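Long-range contacts in CBS domain protein (Shewanella oneidensis, PDB 3LHH), which binds AMP in a pocket of its paired CBS domains, which form one piece of a longer, probably CNNM/CorC-like membrane protein: residues Leu57-Pro62 / Phe78-Asn83; Asp86-Ile91 / Lys114-Val119. One frame throughout, in Å; residues are numbered along the deposited sequence.

Contact 1. Residues Leu57-Pro62 / Phe78-Asn83; sequences LDLNLP and FPVCRN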
# COMPACT_ATOMS: atom_id res chain seq x y z
N LEU A 57 -0.91 3.16 8.12
CA LEU A 57 -1.84 3.59 9.17
C LEU A 57 -2.25 2.40 10.06
O LEU A 57 -2.32 1.27 9.61
CB LEU A 57 -3.06 4.25 8.55
CG LEU A 57 -2.77 5.38 7.55
CD1 LEU A 57 -4.06 6.07 7.17
CD2 LEU A 57 -1.79 6.38 8.11
N ASP A 58 -2.51 2.68 11.34
CA ASP A 58 -2.82 1.62 12.31
C ASP A 58 -4.22 1.85 12.86
O ASP A 58 -4.51 2.86 13.50
CB ASP A 58 -1.78 1.59 13.44
CG ASP A 58 -1.91 0.36 14.37
OD1 ASP A 58 -3.02 -0.20 14.53
OD2 ASP A 58 -0.87 -0.03 14.96
N LEU A 59 -5.10 0.92 12.55
CA LEU A 59 -6.47 0.99 13.01
C LEU A 59 -6.58 0.91 14.52
O LEU A 59 -7.61 1.26 15.07
CB LEU A 59 -7.28 -0.17 12.41
CG LEU A 59 -7.63 -0.03 10.95
CD1 LEU A 59 -8.43 -1.23 10.50
CD2 LEU A 59 -8.41 1.27 10.74
N ASN A 60 -5.54 0.42 15.19
CA ASN A 60 -5.53 0.37 16.66
C ASN A 60 -5.04 1.66 17.31
O ASN A 60 -5.03 1.78 18.55
CB ASN A 60 -4.74 -0.84 17.19
CG ASN A 60 -5.47 -2.18 16.95
OD1 ASN A 60 -4.83 -3.23 16.81
ND2 ASN A 60 -6.80 -2.14 16.88
N LEU A 61 -4.64 2.63 16.48
CA LEU A 61 -4.22 3.95 16.94
C LEU A 61 -5.36 4.93 16.80
O LEU A 61 -6.29 4.70 16.03
CB LEU A 61 -3.02 4.47 16.15
CG LEU A 61 -1.71 3.72 16.32
CD1 LEU A 61 -0.61 4.46 15.55
CD2 LEU A 61 -1.36 3.58 17.82
N PRO A 62 -5.30 6.05 17.55
CA PRO A 62 -6.33 7.10 17.48
C PRO A 62 -6.40 7.71 16.07
O PRO A 62 -5.37 7.80 15.39
CB PRO A 62 -5.82 8.17 18.48
CG PRO A 62 -4.72 7.54 19.23
CD PRO A 62 -4.16 6.45 18.40
N PHE A 78 -2.12 4.72 1.53
CA PHE A 78 -1.45 4.12 2.69
C PHE A 78 -2.02 2.76 3.01
O PHE A 78 -3.23 2.63 3.17
CB PHE A 78 -1.63 5.02 3.91
CG PHE A 78 -0.96 6.36 3.76
CD1 PHE A 78 0.33 6.55 4.22
CD2 PHE A 78 -1.61 7.42 3.15
CE1 PHE A 78 0.97 7.80 4.10
CE2 PHE A 78 -0.98 8.66 3.01
CZ PHE A 78 0.31 8.85 3.48
N PRO A 79 -1.15 1.74 3.10
CA PRO A 79 -1.53 0.45 3.67
C PRO A 79 -2.03 0.68 5.08
O PRO A 79 -1.51 1.54 5.79
CB PRO A 79 -0.22 -0.33 3.70
CG PRO A 79 0.72 0.44 2.73
CD PRO A 79 0.31 1.85 2.88
N VAL A 80 -3.04 -0.09 5.48
CA VAL A 80 -3.64 0.02 6.80
C VAL A 80 -3.60 -1.33 7.47
O VAL A 80 -4.05 -2.34 6.92
CB VAL A 80 -5.13 0.39 6.72
CG1 VAL A 80 -5.73 0.44 8.12
CG2 VAL A 80 -5.30 1.72 6.01
N CYS A 81 -3.10 -1.35 8.69
CA CYS A 81 -2.97 -2.61 9.38
C CYS A 81 -3.51 -2.49 10.80
O CYS A 81 -4.11 -1.47 11.17
CB CYS A 81 -1.50 -3.02 9.40
SG CYS A 81 -0.53 -1.95 10.45
N ARG A 82 -3.33 -3.56 11.57
CA ARG A 82 -3.66 -3.54 12.99
C ARG A 82 -2.42 -3.89 13.77
O ARG A 82 -1.84 -4.96 13.58
CB ARG A 82 -4.78 -4.51 13.31
CG ARG A 82 -6.14 -4.05 12.86
CD ARG A 82 -7.24 -4.80 13.57
NE ARG A 82 -8.49 -4.76 12.82
CZ ARG A 82 -9.46 -3.88 13.03
NH1 ARG A 82 -9.33 -2.96 13.98
NH2 ARG A 82 -10.56 -3.94 12.29
N ASN A 83 -2.01 -2.97 14.63
CA ASN A 83 -0.82 -3.15 15.47
C ASN A 83 0.47 -3.15 14.67
O ASN A 83 1.41 -2.43 14.99
CB ASN A 83 -0.93 -4.43 16.31
CG ASN A 83 -2.21 -4.50 17.11
OD1 ASN A 83 -2.90 -5.52 17.12
ND2 ASN A 83 -2.55 -3.40 17.77
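Leu57 and Asp58 pair in parallel with Val80 and Cys81, the two strands of a beta-alpha-beta unit whose connecting helix 63-71 packs on Leu57, within the first CBS domain. Three backbone hydrogen bonds make the ladder: Leu57 N to Pro79 O and Cys81 N to Leu57 O, both 2.9 Å, then Leu59 N to Cys81 O just past the strand end.

Side-chain polar contacts centre on Asp58. Its CG lies anti to the backbone N (chi1 -171°), which brings OD1 to Asn60 N at 2.7 Å, an Asx turn, and to Asn83 N at 3.0 Å. The two N-H groups arrive from opposite faces of the carboxylate, so one oxygen ties the turn after strand 57-58 to the end of the neighbouring chain segment. With an alanine in place of Asp58, the amides of Asn60 and Asn83 would probably lose their common acceptor, and the Asp58-Leu61 turn could shift against Asn83.

Apolar contacts lie along the ladder. Leu57 CG meets Phe78 CB at 3.8 Å, while Pro79, whose carbonyl opens the ladder, touches the bound AMP with its side chain. One methyl of Leu59, CD1, lies over the guanidinium of Arg82 in one of that residue's two conformers. Leu59 crosses Val80 at about a right angle, its CG pressed tightly against Val80 CG1 at 3.4 Å.

Contact 2. Residues Asp86-Ile91 / Lys114-Val119; sequences DDMVGI and KNCNFV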
# COMPACT_ATOMS: atom_id res chain seq x y z
N ASP A 86 2.26 -6.87 9.64
CA ASP A 86 1.97 -8.28 9.37
C ASP A 86 0.52 -8.63 9.66
O ASP A 86 0.13 -9.79 9.60
CB ASP A 86 2.92 -9.20 10.13
CG ASP A 86 4.31 -9.19 9.55
OD1 ASP A 86 4.49 -9.80 8.47
OD2 ASP A 86 5.20 -8.55 10.14
N ASP A 87 -0.27 -7.62 9.98
CA ASP A 87 -1.72 -7.79 10.06
C ASP A 87 -2.35 -6.70 9.20
O ASP A 87 -3.04 -5.82 9.70
CB ASP A 87 -2.20 -7.74 11.51
CG ASP A 87 -3.66 -8.13 11.67
OD1 ASP A 87 -4.28 -8.62 10.69
OD2 ASP A 87 -4.20 -7.95 12.78
N MSE A 88 -2.10 -6.77 7.89
CA MSE A 88 -2.58 -5.78 6.94
C MSE A 88 -4.07 -5.96 6.70
O MSE A 88 -4.53 -7.06 6.42
CB MSE A 88 -1.86 -5.93 5.61
CG MSE A 88 -1.92 -4.68 4.76
SE MSE A 88 -0.76 -3.41 5.62
CE MSE A 88 0.92 -4.17 5.05
N VAL A 89 -4.82 -4.88 6.79
CA VAL A 89 -6.26 -4.97 6.56
C VAL A 89 -6.67 -4.43 5.19
O VAL A 89 -7.71 -4.81 4.66
CB VAL A 89 -7.04 -4.28 7.69
CG1 VAL A 89 -8.50 -4.15 7.31
CG2 VAL A 89 -6.92 -5.08 8.97
N GLY A 90 -5.84 -3.55 4.61
CA GLY A 90 -6.12 -2.94 3.32
C GLY A 90 -5.38 -1.62 3.11
O GLY A 90 -4.27 -1.43 3.57
N ILE A 91 -6.03 -0.70 2.42
CA ILE A 91 -5.36 0.49 1.92
C ILE A 91 -6.31 1.67 1.98
O ILE A 91 -7.53 1.49 1.88
CB ILE A 91 -4.93 0.28 0.45
CG1 ILE A 91 -3.76 -0.70 0.37
CG2 ILE A 91 -4.54 1.58 -0.21
CD1 ILE A 91 -3.58 -1.25 -1.04
N LYS A 114 -9.93 0.09 1.71
CA LYS A 114 -10.25 -0.62 0.48
C LYS A 114 -9.39 -1.87 0.41
O LYS A 114 -8.35 -1.95 1.08
CB LYS A 114 -9.97 0.26 -0.75
CG LYS A 114 -10.51 1.68 -0.64
CD LYS A 114 -12.03 1.69 -0.56
CE LYS A 114 -12.57 3.09 -0.33
NZ LYS A 114 -14.06 3.09 -0.25
N ASN A 115 -9.83 -2.84 -0.38
CA ASN A 115 -9.16 -4.14 -0.43
C ASN A 115 -7.74 -4.09 -0.97
O ASN A 115 -7.41 -3.27 -1.81
CB ASN A 115 -9.96 -5.14 -1.27
CG ASN A 115 -9.25 -6.48 -1.40
OD1 ASN A 115 -8.88 -7.09 -0.39
ND2 ASN A 115 -9.05 -6.94 -2.63
N CYS A 116 -6.90 -4.99 -0.48
CA CYS A 116 -5.51 -5.05 -0.88
C CYS A 116 -5.20 -6.44 -1.40
O CYS A 116 -5.67 -7.44 -0.84
CB CYS A 116 -4.63 -4.77 0.33
SG CYS A 116 -4.79 -6.01 1.66
N ASN A 117 -4.43 -6.52 -2.48
CA ASN A 117 -4.03 -7.83 -2.99
C ASN A 117 -2.62 -8.21 -2.60
O ASN A 117 -1.73 -7.37 -2.54
CB ASN A 117 -4.21 -7.91 -4.51
CG ASN A 117 -5.66 -8.01 -4.89
OD1 ASN A 117 -6.50 -8.46 -4.10
ND2 ASN A 117 -5.98 -7.60 -6.11
N PHE A 118 -2.44 -9.48 -2.30
CA PHE A 118 -1.14 -10.03 -1.99
C PHE A 118 -0.65 -10.88 -3.16
O PHE A 118 -1.44 -11.51 -3.84
CB PHE A 118 -1.23 -10.91 -0.75
CG PHE A 118 -1.54 -10.14 0.50
CD1 PHE A 118 -2.86 -9.84 0.83
CD2 PHE A 118 -0.53 -9.74 1.35
CE1 PHE A 118 -3.15 -9.15 1.98
CE2 PHE A 118 -0.81 -9.05 2.52
CZ PHE A 118 -2.13 -8.74 2.83
N VAL A 119 0.66 -10.88 -3.38
CA VAL A 119 1.26 -11.75 -4.37
C VAL A 119 2.54 -12.37 -3.83
O VAL A 119 3.21 -11.77 -2.98
CB VAL A 119 1.57 -10.98 -5.64
CG1 VAL A 119 0.28 -10.44 -6.25
CG2 VAL A 119 2.57 -9.87 -5.35
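Met88, a selenomethionine, begins the contact: its CB meets the edge of the Phe118 ring, 4.0 Å from Phe118 CZ and near the ring plane. With CG anti to the backbone N (chi1 -159°) and bends at the next two torsions, its chain turns away from segment 114-119, and its side chain packs on Pro79, Cys81 and Phe141. Val89 directs its side chain away and contributes only a loose backbone approach to the Cys116 sulfur.

Two residues, Val89 and Gly90, stand opposite the single Val80 of the neighbouring strand, which makes a classic beta bulge at the edge of the three-stranded sheet. At Gly90 the two backbones run close together. Its CA lies 3.7 Å from Cys116 SG and 3.3 Å from Lys114 O, the latter a CA-H...O contact. A beta carbon on Gly90 would collide with that carbonyl, and the backbone angles here leave no room for one beside the previous carbonyl either.

Ile91 forms a single antiparallel, hydrogen-bonded bridge with Lys114, a direct link between segments of the first and second CBS domains. Lys114 N gives a nearly straight bond to Ile91 O at 2.8 Å (170° at the hydrogen); the return bond, Ile91 N to Lys114 O, is 3.0 Å long and more bent, at 142°. Both donors lie in the plane of the carbonyl they meet. Alongside, Ile91 CD1 rests 3.9 Å from Cys116 CB, and Phe141 of strand 139-143 touches the side chains of Ile91, Cys116 and Phe118.

Both contacts involve the sheet of strands 57-58, 77-81 and 88-93: contact 1 pairs strand 57-58 with the central 77-81, while the other outer strand, 88-93, gives one side of contact 2. Val80 joins them, bonding probably to Gly90 O through its N and to Val89 N through its O. Contact 1 is mostly buried, inside one CBS domain, and combines a regular parallel ladder with a carboxylate that grips two amides at its exposed end. Contact 2 is smaller, partly buried, and joins the two CBS domains; one antiparallel bridge and sparse apolar touches replace the ladder. Pro79 of contact 1 lines the AMP pocket, whereas the side chain of Ile91 lies about 8 Å from the bound AMP.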